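Local coordinates for protein 3-oxo-tetronate kinase (Salmonella typhimurium, PDB 3DQQ) that probably phosphorylates 3-oxo-tetronate at its 4-position with ATP, as a member of the four-carbon acid sugar kinase family, at residues 49-54 / 66-71. Residues are numbered along the deposited sequence; the frame is centred on the assembly and turned at random.
Sequences ISLKTR and LAALVW
Ile49 meets Ala68 and Trp71 through the end of its longer branch. Ile49 CD1 lies 3.9 Å from Ala68 CB. The same Ile49 CD1 is 4.0 Å from Trp71 CE3, so one methyl bridges two residues about one helical turn apart. CG1 stands anti to the carbonyl carbon (chi1 -62°), and the branch then runs out extended to the helix. The shorter branch touches the same alanine methyl less closely, with Ile49 CG2 at 4.2 Å from Ala68 CB. Both branches therefore border the small alanine methyl. At Trp71 the methyl approaches the six-membered part of the indole obliquely. The tryptophan has CG anti to its backbone N (chi1 -175°), which carries the ring off the helix to the flank of Ile49. Leu51, two residues on and also directed at the helix, adds a looser touch: Leu51 CD1 is 4.5 Å from Ala68 CB. No hydrogen bond links the two segments. The contact is small, apolar and buried. Trp71 NE1 hydrogen-bonds to Gly38 O, which gives the buried indole N-H a partner.

Residues 66-71 belong to helix 58-74, which follows strand 46-50 in the chain and packs against it here, within the sugar-binding N-terminal domain. The strand runs between parallel strands 5-9 and 29-33. Ile49 bonds through its backbone to Val7 and Ala9, and Ser50 to Ile32 and Asp34. Trp71 also reaches Ile32 of strand 29-33, while Leu69 turns from the strand to pack on Leu103 and Ala106 of helix 96-106.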
ATOM      1  N   ILE A  49       9.889  22.365  18.042  1.00 32.35           N
ATOM      2  CA  ILE A  49       8.825  22.885  17.195  1.00 32.79           C
ATOM      3  C   ILE A  49       8.695  22.016  15.950  1.00 33.67           C
ATOM      4  O   ILE A  49       9.649  21.851  15.187  1.00 33.62           O
ATOM      5  CB  ILE A  49       9.116  24.321  16.750  1.00 32.53           C
ATOM      6  CG1 ILE A  49       9.193  25.251  17.959  1.00 32.09           C
ATOM      7  CG2 ILE A  49       8.062  24.798  15.737  1.00 31.83           C
ATOM      8  CD1 ILE A  49      10.005  26.486  17.688  1.00 32.38           C
ATOM      9  N   SER A  50       7.501  21.476  15.736  1.00 35.12           N
ATOM     10  CA  SER A  50       7.195  20.621  14.573  1.00 36.16           C
ATOM     11  C   SER A  50       6.527  21.365  13.415  1.00 35.99           C
ATOM     12  O   SER A  50       5.486  21.911  13.591  1.00 35.79           O
ATOM     13  CB  SER A  50       6.236  19.530  15.017  1.00 36.89           C
ATOM     14  OG  SER A  50       6.281  18.496  14.060  1.00 40.74           O
ATOM     15  N   LEU A  51       7.132  21.345  12.244  1.00 36.50           N
ATOM     16  CA  LEU A  51       6.637  22.005  11.055  1.00 37.15           C
ATOM     17  C   LEU A  51       6.355  20.971   9.962  1.00 38.17           C
ATOM     18  O   LEU A  51       6.815  19.845  10.047  1.00 37.68           O
ATOM     19  CB  LEU A  51       7.696  22.957  10.542  1.00 36.23           C
ATOM     20  CG  LEU A  51       8.128  24.070  11.508  1.00 34.85           C
ATOM     21  CD1 LEU A  51       9.260  24.978  10.895  1.00 30.04           C
ATOM     22  CD2 LEU A  51       6.926  24.895  11.943  1.00 30.28           C
ATOM     23  N   LYS A  52       5.585  21.353   8.944  1.00 40.17           N
ATOM     24  CA  LYS A  52       5.400  20.497   7.755  1.00 42.16           C
ATOM     25  C   LYS A  52       6.219  21.038   6.589  1.00 41.88           C
ATOM     26  O   LYS A  52       5.692  21.498   5.596  1.00 42.08           O
ATOM     27  CB  LYS A  52       3.931  20.354   7.380  1.00 43.02           C
ATOM     28  CG  LYS A  52       3.108  19.783   8.585  1.00 46.89           C
ATOM     29  CD  LYS A  52       1.588  19.594   8.272  1.00 47.74           C
ATOM     30  CE  LYS A  52       0.745  19.432   9.550  1.00 50.59           C
ATOM     31  NZ  LYS A  52      -0.318  20.527   9.625  1.00 54.80           N
ATOM     32  N   THR A  53       7.527  20.953   6.737  1.00 41.32           N
ATOM     33  CA  THR A  53       8.404  21.628   5.851  1.00 40.75           C
ATOM     34  C   THR A  53       9.366  20.664   5.139  1.00 40.15           C
ATOM     35  O   THR A  53      10.200  21.087   4.396  1.00 39.65           O
ATOM     36  CB  THR A  53       9.153  22.712   6.646  1.00 41.34           C
ATOM     37  OG1 THR A  53       9.711  22.116   7.818  1.00 41.75           O
ATOM     38  CG2 THR A  53       8.183  23.875   7.060  1.00 39.07           C
ATOM     39  N   ARG A  54       9.225  19.367   5.311  1.00 40.15           N
ATOM     40  CA  ARG A  54      10.089  18.456   4.575  1.00 40.04           C
ATOM     41  C   ARG A  54       9.951  18.525   3.053  1.00 40.03           C
ATOM     42  O   ARG A  54      10.960  18.539   2.374  1.00 40.08           O
ATOM     43  CB  ARG A  54       9.881  17.049   5.029  1.00 39.27           C
ATOM     44  CG  ARG A  54      10.751  16.082   4.296  1.00 40.33           C
ATOM     45  CD  ARG A  54      10.721  14.727   4.933  1.00 40.71           C
ATOM     46  NE  ARG A  54      11.146  14.801   6.316  1.00 44.34           N
ATOM     47  CZ  ARG A  54      11.214  13.764   7.127  1.00 44.18           C
ATOM     48  NH1 ARG A  54      11.633  13.913   8.352  1.00 43.17           N
ATOM     49  NH2 ARG A  54      10.897  12.573   6.688  1.00 47.32           N
ATOM     50  N   LEU A  66      12.139  30.306   9.851  1.00 31.81           N
ATOM     51  CA  LEU A  66      12.493  31.619  10.421  1.00 30.84           C
ATOM     52  C   LEU A  66      11.465  32.088  11.452  1.00 31.00           C
ATOM     53  O   LEU A  66      11.857  32.631  12.480  1.00 32.60           O
ATOM     54  CB  LEU A  66      12.713  32.675   9.336  1.00 29.00           C
ATOM     55  CG  LEU A  66      13.922  32.403   8.434  1.00 29.20           C
ATOM     56  CD1 LEU A  66      14.077  33.466   7.373  1.00 25.19           C
ATOM     57  CD2 LEU A  66      15.264  32.179   9.200  1.00 26.49           C
ATOM     58  N   ALA A  67      10.174  31.871  11.214  1.00 30.50           N
ATOM     59  CA  ALA A  67       9.151  32.227  12.203  1.00 29.72           C
ATOM     60  C   ALA A  67       9.433  31.439  13.501  1.00 30.03           C
ATOM     61  O   ALA A  67       9.435  32.008  14.608  1.00 30.75           O
ATOM     62  CB  ALA A  67       7.787  31.941  11.684  1.00 26.91           C
ATOM     63  N   ALA A  68       9.747  30.151  13.362  1.00 30.11           N
ATOM     64  CA  ALA A  68      10.065  29.320  14.519  1.00 29.96           C
ATOM     65  C   ALA A  68      11.266  29.903  15.241  1.00 30.08           C
ATOM     66  O   ALA A  68      11.264  30.004  16.458  1.00 29.62           O
ATOM     67  CB  ALA A  68      10.340  27.887  14.107  1.00 29.12           C
ATOM     68  N   LEU A  69      12.279  30.317  14.482  1.00 30.57           N
ATOM     69  CA  LEU A  69      13.507  30.851  15.076  1.00 30.29           C
ATOM     70  C   LEU A  69      13.250  32.166  15.805  1.00 30.76           C
ATOM     71  O   LEU A  69      13.804  32.377  16.885  1.00 31.87           O
ATOM     72  CB  LEU A  69      14.573  31.029  14.018  1.00 30.14           C
ATOM     73  CG  LEU A  69      15.902  31.578  14.500  1.00 31.25           C
ATOM     74  CD1 LEU A  69      16.599  30.591  15.406  1.00 34.93           C
ATOM     75  CD2 LEU A  69      16.820  31.928  13.312  1.00 31.03           C
ATOM     76  N   VAL A  70      12.392  33.039  15.250  1.00 30.60           N
ATOM     77  CA  VAL A  70      12.061  34.300  15.904  1.00 28.91           C
ATOM     78  C   VAL A  70      11.461  34.008  17.243  1.00 29.96           C
ATOM     79  O   VAL A  70      11.779  34.654  18.221  1.00 30.93           O
ATOM     80  CB  VAL A  70      11.089  35.202  15.101  1.00 28.74           C
ATOM     81  CG1 VAL A  70      10.445  36.300  16.048  1.00 23.89           C
ATOM     82  CG2 VAL A  70      11.804  35.886  13.909  1.00 22.71           C
ATOM     83  N   TRP A  71      10.617  33.010  17.314  1.00 30.59           N
ATOM     84  CA  TRP A  71      10.059  32.667  18.595  1.00 32.03           C
ATOM     85  C   TRP A  71      11.089  32.104  19.581  1.00 32.39           C
ATOM     86  O   TRP A  71      11.117  32.504  20.726  1.00 32.28           O
ATOM     87  CB  TRP A  71       8.945  31.672  18.405  1.00 32.64           C
ATOM     88  CG  TRP A  71       8.214  31.329  19.656  1.00 33.55           C
ATOM     89  CD1 TRP A  71       7.146  31.957  20.164  1.00 32.91           C
ATOM     90  CD2 TRP A  71       8.510  30.246  20.538  1.00 34.69           C
ATOM     91  NE1 TRP A  71       6.730  31.331  21.319  1.00 34.57           N
ATOM     92  CE2 TRP A  71       7.576  30.285  21.574  1.00 35.40           C
ATOM     93  CE3 TRP A  71       9.497  29.266  20.564  1.00 34.18           C
ATOM     94  CZ2 TRP A  71       7.581  29.371  22.610  1.00 34.64           C
ATOM     95  CZ3 TRP A  71       9.497  28.347  21.598  1.00 33.29           C
ATOM     96  CH2 TRP A  71       8.553  28.406  22.596  1.00 33.77           C
TER